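Local coordinates for protein cycloalternan-forming enzyme (Listeria monocytogenes serovar 1/2a, PDB 5F7U) that belongs to glycoside hydrolase family 31, joining a TIM-barrel domain to beta-sandwich domains that include a glycan-binding family 6 carbohydrate-binding module, at residues P940-A954 with T961-A975. The protein carries 1 engineered substitution. Numbering follows the deposited sequence.
Sequences PYEAEFGHLTNVTTA and TGTGFVAGFDAEKEA. With MG (magnesium ion), chain G; GLC (alpha-D-glucopyranose), chain B; GLC (alpha-D-glucopyranose), chain C; GLC (alpha-D-glucopyranose), chain D.
The magnesium site of the family 6 carbohydrate-binding module, a beta-sandwich, joins Glu-942 and Glu-944 to the loop that leads into strand 965-968. Glu-942 gives the metal one oxygen, OE1; Glu-944 gives both, with OE1 at 2.2 Å from the magnesium ion and OE2 at a longer 2.6 Å. The carbonyl oxygens of Thr-961 and Gly-964 add two neutral ligands, and Asp-1057 completes the site. The other oxygen of Glu-942, OE2, accepts the hydroxyl of Thr-961 on its syn lone pair, OG1 to OE2 2.6 Å, so one carboxylate serves metal and loop together. Glu-944 bends at chi2 (-94°), which brings its carboxylate to the loop, where Gly-964 N donates to OE2 from above the carboxylate plane at 3.0 Å. Glycine suits position 962: its phi is positive, and a beta carbon would collide with both glutamates. Beside the metal, Thr-963 OG1 shares a hydrogen bond of 2.7 Å with O3 of an alpha-D-glucopyranose, whose O5 lies near the Phe-945 ring.

Strands 953-954 and 965-968 form an antiparallel hairpin. Ala-954 and Phe-965 form a hydrogen-bonded pair, Ala-967 N donates to Thr-952 O, and Ala-954 O sits over the centre of the Phe-965 ring, 3.5 Å above its plane. Between the two sheets, Val-966 splits its branches: CG2 meets Ala-943 and Leu-948, while CG1, anti to the backbone N (chi1 168°), meets Val-951 CG2 at 3.5 Å, the two valines crossing at about a right angle. Small and branched apolar side chains suit this close packing. At the far end Thr-949 pairs with Ala-975, and Asn-950, in a left-handed backbone conformation that asparagine tolerates well, sends ND2 to Lys-973 O at 3.0 Å, from above the carbonyl plane.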
ATOM      1  N   PRO A 940     -12.023  28.764  18.628  1.00 17.26           N
ATOM      2  CA  PRO A 940     -12.957  29.587  17.871  1.00 17.46           C
ATOM      3  C   PRO A 940     -13.138  29.107  16.430  1.00 17.36           C
ATOM      4  O   PRO A 940     -12.244  28.445  15.871  1.00 17.26           O
ATOM      5  CB  PRO A 940     -12.282  30.967  17.844  1.00 17.78           C
ATOM      6  CG  PRO A 940     -11.372  30.965  19.031  1.00 18.01           C
ATOM      7  CD  PRO A 940     -10.878  29.555  19.120  1.00 17.61           C
ATOM      8  N   TYR A 941     -14.312  29.415  15.875  1.00 17.19           N
ATOM      9  CA  TYR A 941     -14.569  29.335  14.441  1.00 16.96           C
ATOM     10  C   TYR A 941     -14.241  30.713  13.866  1.00 17.22           C
ATOM     11  O   TYR A 941     -14.966  31.685  14.110  1.00 17.37           O
ATOM     12  CB  TYR A 941     -16.052  29.008  14.195  1.00 16.98           C
ATOM     13  CG  TYR A 941     -16.432  27.602  14.595  1.00 16.92           C
ATOM     14  CD1 TYR A 941     -16.711  27.272  15.932  1.00 17.37           C
ATOM     15  CD2 TYR A 941     -16.485  26.588  13.631  1.00 17.00           C
ATOM     16  CE1 TYR A 941     -17.045  25.967  16.295  1.00 17.50           C
ATOM     17  CE2 TYR A 941     -16.839  25.296  13.972  1.00 17.14           C
ATOM     18  CZ  TYR A 941     -17.091  24.984  15.306  1.00 17.55           C
ATOM     19  OH  TYR A 941     -17.434  23.679  15.622  1.00 18.04           O
ATOM     20  N   GLU A 942     -13.147  30.796  13.115  1.00 17.51           N
ATOM     21  CA  GLU A 942     -12.656  32.092  12.636  1.00 18.10           C
ATOM     22  C   GLU A 942     -13.533  32.622  11.511  1.00 18.27           C
ATOM     23  O   GLU A 942     -13.844  31.892  10.541  1.00 18.09           O
ATOM     24  CB  GLU A 942     -11.187  31.996  12.184  1.00 18.43           C
ATOM     25  CG  GLU A 942     -10.207  31.676  13.310  1.00 18.69           C
ATOM     26  CD  GLU A 942     -10.187  32.714  14.424  1.00 19.21           C
ATOM     27  OE1 GLU A 942     -10.562  33.904  14.200  1.00 19.55           O
ATOM     28  OE2 GLU A 942      -9.756  32.337  15.546  1.00 19.78           O
ATOM     29  N   ALA A 943     -13.945  33.889  11.638  1.00 18.46           N
ATOM     30  CA  ALA A 943     -14.789  34.502  10.623  1.00 18.95           C
ATOM     31  C   ALA A 943     -14.092  34.547   9.258  1.00 19.48           C
ATOM     32  O   ALA A 943     -14.737  34.384   8.221  1.00 19.23           O
ATOM     33  CB  ALA A 943     -15.237  35.894  11.059  1.00 19.42           C
ATOM     34  N   GLU A 944     -12.769  34.733   9.278  1.00 20.04           N
ATOM     35  CA  GLU A 944     -11.964  34.822   8.054  1.00 21.21           C
ATOM     36  C   GLU A 944     -11.900  33.482   7.283  1.00 21.37           C
ATOM     37  O   GLU A 944     -11.534  33.461   6.094  1.00 21.87           O
ATOM     38  CB  GLU A 944     -10.558  35.371   8.370  1.00 21.69           C
ATOM     39  CG  GLU A 944      -9.737  34.560   9.367  1.00 21.47           C
ATOM     40  CD  GLU A 944      -9.838  35.011  10.833  1.00 21.18           C
ATOM     41  OE1 GLU A 944     -10.873  35.519  11.327  1.00 21.48           O
ATOM     42  OE2 GLU A 944      -8.842  34.814  11.541  1.00 21.35           O
ATOM     43  N   PHE A 945     -12.261  32.389   7.964  1.00 21.39           N
ATOM     44  CA  PHE A 945     -12.355  31.060   7.326  1.00 21.86           C
ATOM     45  C   PHE A 945     -13.778  30.706   6.900  1.00 22.34           C
ATOM     46  O   PHE A 945     -14.016  29.634   6.305  1.00 22.49           O
ATOM     47  CB  PHE A 945     -11.793  29.942   8.221  1.00 21.60           C
ATOM     48  CG  PHE A 945     -10.366  30.136   8.672  1.00 22.11           C
ATOM     49  CD1 PHE A 945      -9.435  30.887   7.927  1.00 23.33           C
ATOM     50  CD2 PHE A 945      -9.933  29.523   9.851  1.00 21.90           C
ATOM     51  CE1 PHE A 945      -8.113  31.044   8.375  1.00 23.80           C
ATOM     52  CE2 PHE A 945      -8.614  29.664  10.297  1.00 22.69           C
ATOM     53  CZ  PHE A 945      -7.701  30.426   9.556  1.00 23.46           C
ATOM     54  N   GLY A 946     -14.727  31.595   7.184  1.00 22.67           N
ATOM     55  CA  GLY A 946     -16.133  31.342   6.848  1.00 23.18           C
ATOM     56  C   GLY A 946     -16.396  31.458   5.355  1.00 23.91           C
ATOM     57  O   GLY A 946     -15.498  31.824   4.574  1.00 24.26           O
ATOM     58  N   HIS A 947     -17.617  31.114   4.950  1.00 24.44           N
ATOM     59  CA  HIS A 947     -18.078  31.329   3.573  1.00 25.72           C
ATOM     60  C   HIS A 947     -18.541  32.768   3.453  1.00 25.56           C
ATOM     61  O   HIS A 947     -19.497  33.177   4.115  1.00 24.65           O
ATOM     62  CB  HIS A 947     -19.213  30.365   3.214  1.00 27.41           C
ATOM     63  CG  HIS A 947     -18.873  28.927   3.463  1.00 29.18           C
ATOM     64  ND1 HIS A 947     -18.158  28.168   2.564  1.00 30.87           N
ATOM     65  CD2 HIS A 947     -19.134  28.115   4.517  1.00 29.98           C
ATOM     66  CE1 HIS A 947     -17.998  26.946   3.044  1.00 30.95           C
ATOM     67  NE2 HIS A 947     -18.589  26.885   4.224  1.00 31.15           N
ATOM     68  N   LEU A 948     -17.851  33.538   2.619  1.00 25.88           N
ATOM     69  CA  LEU A 948     -18.073  34.981   2.575  1.00 26.40           C
ATOM     70  C   LEU A 948     -18.814  35.417   1.323  1.00 27.64           C
ATOM     71  O   LEU A 948     -18.504  34.956   0.222  1.00 28.73           O
ATOM     72  CB  LEU A 948     -16.735  35.727   2.676  1.00 26.63           C
ATOM     73  CG  LEU A 948     -15.743  35.332   3.778  1.00 26.10           C
ATOM     74  CD1 LEU A 948     -14.484  36.183   3.683  1.00 26.61           C
ATOM     75  CD2 LEU A 948     -16.363  35.456   5.165  1.00 25.21           C
ATOM     76  N   THR A 949     -19.765  36.327   1.494  1.00 28.07           N
ATOM     77  CA  THR A 949     -20.521  36.902   0.378  1.00 29.08           C
ATOM     78  C   THR A 949     -20.415  38.415   0.411  1.00 30.12           C
ATOM     79  O   THR A 949     -20.876  39.049   1.373  1.00 29.49           O
ATOM     80  CB  THR A 949     -21.994  36.478   0.443  1.00 29.45           C
ATOM     81  OG1 THR A 949     -22.056  35.051   0.441  1.00 29.65           O
ATOM     82  CG2 THR A 949     -22.795  37.032  -0.753  1.00 30.12           C
ATOM     83  N   ASN A 950     -19.809  38.972  -0.652  1.00 31.13           N
ATOM     84  CA  ASN A 950     -19.620  40.432  -0.841  1.00 32.59           C
ATOM     85  C   ASN A 950     -18.900  41.115   0.321  1.00 32.24           C
ATOM     86  O   ASN A 950     -19.197  42.267   0.676  1.00 32.41           O
ATOM     87  CB  ASN A 950     -20.957  41.145  -1.131  1.00 33.94           C
ATOM     88  CG  ASN A 950     -21.671  40.596  -2.345  1.00 34.93           C
ATOM     89  OD1 ASN A 950     -21.051  40.308  -3.367  1.00 36.30           O
ATOM     90  ND2 ASN A 950     -22.992  40.464  -2.245  1.00 35.20           N
ATOM     91  N   VAL A 951     -17.965  40.388   0.919  1.00 31.20           N
ATOM     92  CA  VAL A 951     -17.275  40.851   2.111  1.00 31.07           C
ATOM     93  C   VAL A 951     -15.860  40.278   2.098  1.00 30.85           C
ATOM     94  O   VAL A 951     -15.651  39.176   1.605  1.00 30.32           O
ATOM     95  CB  VAL A 951     -18.086  40.517   3.407  1.00 30.28           C
ATOM     96  CG1 VAL A 951     -17.881  39.086   3.880  1.00 29.10           C
ATOM     97  CG2 VAL A 951     -17.740  41.492   4.508  1.00 30.98           C
ATOM     98  N   THR A 952     -14.899  41.035   2.616  1.00 33.37           N
ATOM     99  CA  THR A 952     -13.485  40.637   2.564  1.00 33.62           C
ATOM    100  C   THR A 952     -12.868  40.626   3.964  1.00 32.29           C
ATOM    101  O   THR A 952     -13.535  40.962   4.960  1.00 31.32           O
ATOM    102  CB  THR A 952     -12.634  41.542   1.623  1.00 36.09           C
ATOM    103  OG1 THR A 952     -12.647  42.892   2.105  1.00 37.14           O
ATOM    104  CG2 THR A 952     -13.138  41.502   0.178  1.00 37.90           C
ATOM    105  N   THR A 953     -11.604  40.228   4.035  1.00 31.49           N
ATOM    106  CA  THR A 953     -10.913  40.099   5.308  1.00 30.32           C
ATOM    107  C   THR A 953      -9.855  41.182   5.466  1.00 31.18           C
ATOM    108  O   THR A 953      -9.416  41.776   4.477  1.00 32.30           O
ATOM    109  CB  THR A 953     -10.279  38.700   5.487  1.00 29.77           C
ATOM    110  OG1 THR A 953      -9.303  38.478   4.463  1.00 30.72           O
ATOM    111  CG2 THR A 953     -11.339  37.606   5.412  1.00 28.85           C
ATOM    112  N   ALA A 954      -9.470  41.441   6.714  1.00 30.33           N
ATOM    113  CA  ALA A 954      -8.379  42.364   7.035  1.00 31.33           C
ATOM    114  C   ALA A 954      -7.646  41.951   8.318  1.00 30.95           C
ATOM    115  O   ALA A 954      -8.061  41.022   9.022  1.00 29.22           O
ATOM    116  CB  ALA A 954      -8.896  43.800   7.131  1.00 32.09           C
ATOM    117  N   THR A 961      -8.049  36.851  16.827  1.00 23.64           N
ATOM    118  CA  THR A 961      -7.567  35.485  16.776  1.00 23.48           C
ATOM    119  C   THR A 961      -7.583  35.030  15.309  1.00 23.03           C
ATOM    120  O   THR A 961      -8.265  35.645  14.436  1.00 22.77           O
ATOM    121  CB  THR A 961      -8.378  34.533  17.679  1.00 23.16           C
ATOM    122  OG1 THR A 961      -9.702  34.409  17.164  1.00 22.64           O
ATOM    123  CG2 THR A 961      -8.421  35.024  19.146  1.00 23.86           C
ATOM    124  N   GLY A 962      -6.850  33.944  15.055  1.00 22.98           N
ATOM    125  CA  GLY A 962      -6.639  33.442  13.700  1.00 22.78           C
ATOM    126  C   GLY A 962      -5.723  34.385  12.938  1.00 23.72           C
ATOM    127  O   GLY A 962      -4.830  34.993  13.524  1.00 24.01           O
ATOM    128  N   THR A 963      -5.964  34.524  11.633  1.00 23.80           N
ATOM    129  CA  THR A 963      -5.130  35.382  10.780  1.00 24.84           C
ATOM    130  C   THR A 963      -5.681  36.795  10.577  1.00 24.78           C
ATOM    131  O   THR A 963      -5.012  37.641   9.966  1.00 25.97           O
ATOM    132  CB  THR A 963      -4.894  34.740   9.396  1.00 25.49           C
ATOM    133  OG1 THR A 963      -6.154  34.562   8.726  1.00 24.92           O
ATOM    134  CG2 THR A 963      -4.158  33.398   9.527  1.00 26.00           C
ATOM    135  N   GLY A 964      -6.888  37.047  11.077  1.00 23.83           N
ATOM    136  CA  GLY A 964      -7.526  38.365  10.957  1.00 24.18           C
ATOM    137  C   GLY A 964      -8.996  38.345  11.344  1.00 23.09           C
ATOM    138  O   GLY A 964      -9.399  37.682  12.323  1.00 22.44           O
ATOM    139  N   PHE A 965      -9.779  39.073  10.547  1.00 23.09           N
ATOM    140  CA  PHE A 965     -11.204  39.303  10.779  1.00 22.46           C
ATOM    141  C   PHE A 965     -11.888  39.676   9.468  1.00 23.17           C
ATOM    142  O   PHE A 965     -11.223  40.073   8.505  1.00 24.61           O
ATOM    143  CB  PHE A 965     -11.417  40.408  11.834  1.00 22.47           C
ATOM    144  CG  PHE A 965     -10.641  41.679  11.567  1.00 23.73           C
ATOM    145  CD1 PHE A 965     -11.149  42.658  10.709  1.00 24.39           C
ATOM    146  CD2 PHE A 965      -9.405  41.909  12.199  1.00 24.17           C
ATOM    147  CE1 PHE A 965     -10.455  43.840  10.486  1.00 25.58           C
ATOM    148  CE2 PHE A 965      -8.696  43.087  11.960  1.00 25.56           C
ATOM    149  CZ  PHE A 965      -9.223  44.051  11.104  1.00 26.16           C
ATOM    150  N   VAL A 966     -13.212  39.574   9.450  1.00 22.80           N
ATOM    151  CA  VAL A 966     -14.030  40.049   8.340  1.00 23.70           C
ATOM    152  C   VAL A 966     -14.287  41.544   8.573  1.00 25.07           C
ATOM    153  O   VAL A 966     -14.727  41.928   9.658  1.00 24.50           O
ATOM    154  CB  VAL A 966     -15.337  39.230   8.248  1.00 23.03           C
ATOM    155  CG1 VAL A 966     -16.333  39.871   7.296  1.00 24.00           C
ATOM    156  CG2 VAL A 966     -15.020  37.818   7.791  1.00 22.35           C
ATOM    157  N   ALA A 967     -13.995  42.379   7.572  1.00 26.88           N
ATOM    158  CA  ALA A 967     -13.998  43.849   7.759  1.00 28.97           C
ATOM    159  C   ALA A 967     -15.260  44.566   7.261  1.00 30.41           C
ATOM    160  O   ALA A 967     -15.692  44.351   6.114  1.00 31.42           O
ATOM    161  CB  ALA A 967     -12.767  44.457   7.101  1.00 30.43           C
ATOM    162  N   GLY A 968     -15.828  45.435   8.108  1.00 31.08           N
ATOM    163  CA  GLY A 968     -16.949  46.317   7.704  1.00 32.47           C
ATOM    164  C   GLY A 968     -18.280  45.571   7.729  1.00 32.36           C
ATOM    165  O   GLY A 968     -19.109  45.792   8.622  1.00 32.00           O
ATOM    166  N   PHE A 969     -18.496  44.708   6.730  1.00 32.12           N
ATOM    167  CA  PHE A 969     -19.623  43.779   6.734  1.00 31.80           C
ATOM    168  C   PHE A 969     -20.937  44.570   6.943  1.00 33.11           C
ATOM    169  O   PHE A 969     -21.817  44.177   7.718  1.00 32.72           O
ATOM    170  CB  PHE A 969     -19.322  42.696   7.801  1.00 29.93           C
ATOM    171  CG  PHE A 969     -20.393  41.655   8.000  1.00 29.18           C
ATOM    172  CD1 PHE A 969     -21.220  41.220   6.957  1.00 29.76           C
ATOM    173  CD2 PHE A 969     -20.531  41.060   9.255  1.00 27.82           C
ATOM    174  CE1 PHE A 969     -22.187  40.240   7.182  1.00 29.22           C
ATOM    175  CE2 PHE A 969     -21.483  40.079   9.479  1.00 27.39           C
ATOM    176  CZ  PHE A 969     -22.313  39.666   8.442  1.00 27.87           C
ATOM    177  N   ASP A 970     -21.054  45.684   6.210  1.00 34.86           N
ATOM    178  CA  ASP A 970     -22.009  46.741   6.551  1.00 36.39           C
ATOM    179  C   ASP A 970     -22.985  47.140   5.442  1.00 37.74           C
ATOM    180  O   ASP A 970     -23.531  48.252   5.450  1.00 39.00           O
ATOM    181  CB  ASP A 970     -21.250  47.962   7.068  1.00 38.02           C
ATOM    182  CG  ASP A 970     -20.405  48.638   5.994  1.00 39.89           C
ATOM    183  OD1 ASP A 970     -19.902  47.953   5.072  1.00 40.13           O
ATOM    184  OD2 ASP A 970     -20.245  49.873   6.077  1.00 41.86           O
ATOM    185  N   ALA A 971     -23.208  46.240   4.493  1.00 37.46           N
ATOM    186  CA  ALA A 971     -24.139  46.503   3.396  1.00 39.47           C
ATOM    187  C   ALA A 971     -25.036  45.297   3.193  1.00 38.90           C
ATOM    188  O   ALA A 971     -24.646  44.169   3.506  1.00 36.78           O
ATOM    189  CB  ALA A 971     -23.380  46.845   2.115  1.00 40.83           C
ATOM    190  N   GLU A 972     -26.245  45.535   2.689  1.00 40.77           N
ATOM    191  CA  GLU A 972     -27.181  44.441   2.379  1.00 40.55           C
ATOM    192  C   GLU A 972     -26.566  43.451   1.388  1.00 39.81           C
ATOM    193  O   GLU A 972     -25.727  43.830   0.564  1.00 40.47           O
ATOM    194  CB  GLU A 972     -28.493  44.992   1.827  1.00 43.42           C
ATOM    195  CG  GLU A 972     -29.311  45.772   2.837  1.00 45.14           C
ATOM    196  CD  GLU A 972     -30.677  46.146   2.303  1.00 48.14           C
ATOM    197  OE1 GLU A 972     -30.904  47.341   2.052  1.00 50.70           O
ATOM    198  OE2 GLU A 972     -31.523  45.240   2.127  1.00 48.84           O
ATOM    199  N   LYS A 973     -26.981  42.189   1.499  1.00 38.46           N
ATOM    200  CA  LYS A 973     -26.479  41.062   0.682  1.00 37.87           C
ATOM    201  C   LYS A 973     -25.031  40.637   1.021  1.00 35.93           C
ATOM    202  O   LYS A 973     -24.431  39.793   0.340  1.00 35.75           O
ATOM    203  CB  LYS A 973     -26.692  41.300  -0.831  1.00 40.33           C
ATOM    204  CG  LYS A 973     -28.150  41.536  -1.208  1.00 42.66           C
ATOM    205  CD  LYS A 973     -28.388  41.578  -2.718  1.00 45.52           C
ATOM    206  CE  LYS A 973     -28.503  40.182  -3.339  1.00 45.75           C
ATOM    207  NZ  LYS A 973     -29.672  39.379  -2.861  1.00 45.56           N
ATOM    208  N   GLU A 974     -24.494  41.202   2.098  1.00 34.19           N
ATOM    209  CA  GLU A 974     -23.221  40.755   2.648  1.00 32.13           C
ATOM    210  C   GLU A 974     -23.492  39.720   3.732  1.00 29.82           C
ATOM    211  O   GLU A 974     -24.383  39.909   4.568  1.00 29.48           O
ATOM    212  CB  GLU A 974     -22.421  41.930   3.194  1.00 32.79           C
ATOM    213  CG  GLU A 974     -22.021  42.932   2.107  1.00 34.96           C
ATOM    214  CD  GLU A 974     -21.088  44.030   2.594  1.00 35.95           C
ATOM    215  OE1 GLU A 974     -20.817  44.126   3.809  1.00 35.33           O
ATOM    216  OE2 GLU A 974     -20.617  44.818   1.750  1.00 37.60           O
ATOM    217  N   ALA A 975     -22.737  38.625   3.697  1.00 28.01           N
ATOM    218  CA  ALA A 975     -22.950  37.497   4.622  1.00 26.22           C
ATOM    219  C   ALA A 975     -21.656  36.773   4.990  1.00 25.17           C
ATOM    220  O   ALA A 975     -20.705  36.738   4.196  1.00 25.38           O
ATOM    221  CB  ALA A 975     -23.952  36.512   4.031  1.00 26.52           C
TER
HETATM  222 MG    MG G1101     -10.198  35.937  13.409  1.00 11.61          MG
HETATM  223  C1  GLC B   2      -8.419  32.709   4.321  1.00 26.51           C
HETATM  224  C2  GLC B   2      -7.615  33.589   5.290  1.00 26.19           C
HETATM  225  C3  GLC B   2      -6.116  33.282   5.208  1.00 24.81           C
HETATM  226  C4  GLC B   2      -5.824  31.799   5.424  1.00 23.81           C
HETATM  227  C5  GLC B   2      -6.698  30.978   4.477  1.00 22.85           C
HETATM  228  C6  GLC B   2      -6.561  29.482   4.703  1.00 21.23           C
HETATM  229  O2  GLC B   2      -7.874  34.976   5.044  1.00 26.97           O
HETATM  230  O3  GLC B   2      -5.419  34.028   6.202  1.00 25.84           O
HETATM  231  O4  GLC B   2      -4.437  31.520   5.166  1.00 23.66           O
HETATM  232  O5  GLC B   2      -8.091  31.335   4.604  1.00 23.38           O
HETATM  233  O6  GLC B   2      -7.401  28.883   3.707  1.00 18.77           O
HETATM  234  C1  GLC C   4     -12.750  31.205  -1.398  1.00 45.73           C
HETATM  235  C2  GLC C   4     -13.066  32.709  -1.571  1.00 45.63           C
HETATM  236  C3  GLC C   4     -13.901  33.258  -0.415  1.00 45.95           C
HETATM  237  C4  GLC C   4     -15.179  32.437  -0.219  1.00 46.66           C
HETATM  238  C5  GLC C   4     -14.941  30.916  -0.177  1.00 46.22           C
HETATM  239  C6  GLC C   4     -15.869  30.204  -1.169  1.00 46.06           C
HETATM  240  O2  GLC C   4     -11.883  33.504  -1.737  1.00 45.38           O
HETATM  241  O3  GLC C   4     -14.252  34.625  -0.668  1.00 43.81           O
HETATM  242  O4  GLC C   4     -15.826  32.852   0.985  1.00 46.21           O
HETATM  243  O5  GLC C   4     -13.547  30.554  -0.362  1.00 45.97           O
HETATM  244  O6  GLC C   4     -15.883  28.793  -0.926  1.00 47.80           O
HETATM  245  C1  GLC D   2     -17.802  51.241   8.047  1.00 36.89           C
HETATM  246  C2  GLC D   2     -18.226  52.332   7.057  1.00 37.54           C
HETATM  247  C3  GLC D   2     -18.116  53.724   7.702  1.00 37.80           C
HETATM  248  C4  GLC D   2     -18.870  53.790   9.040  1.00 37.71           C
HETATM  249  C5  GLC D   2     -18.520  52.599   9.952  1.00 36.66           C
HETATM  250  C6  GLC D   2     -19.430  52.487  11.173  1.00 34.59           C
HETATM  251  O2  GLC D   2     -17.429  52.230   5.873  1.00 37.47           O
HETATM  252  O3  GLC D   2     -18.608  54.726   6.802  1.00 39.22           O
HETATM  253  O4  GLC D   2     -18.570  55.013   9.721  1.00 39.47           O
HETATM  254  O5  GLC D   2     -18.604  51.358   9.227  1.00 37.20           O
HETATM  255  O6  GLC D   2     -20.780  52.238  10.771  1.00 34.11           O
HETATM  256  O   HOH W   1     -15.241  43.602   3.451  1.00 41.05           O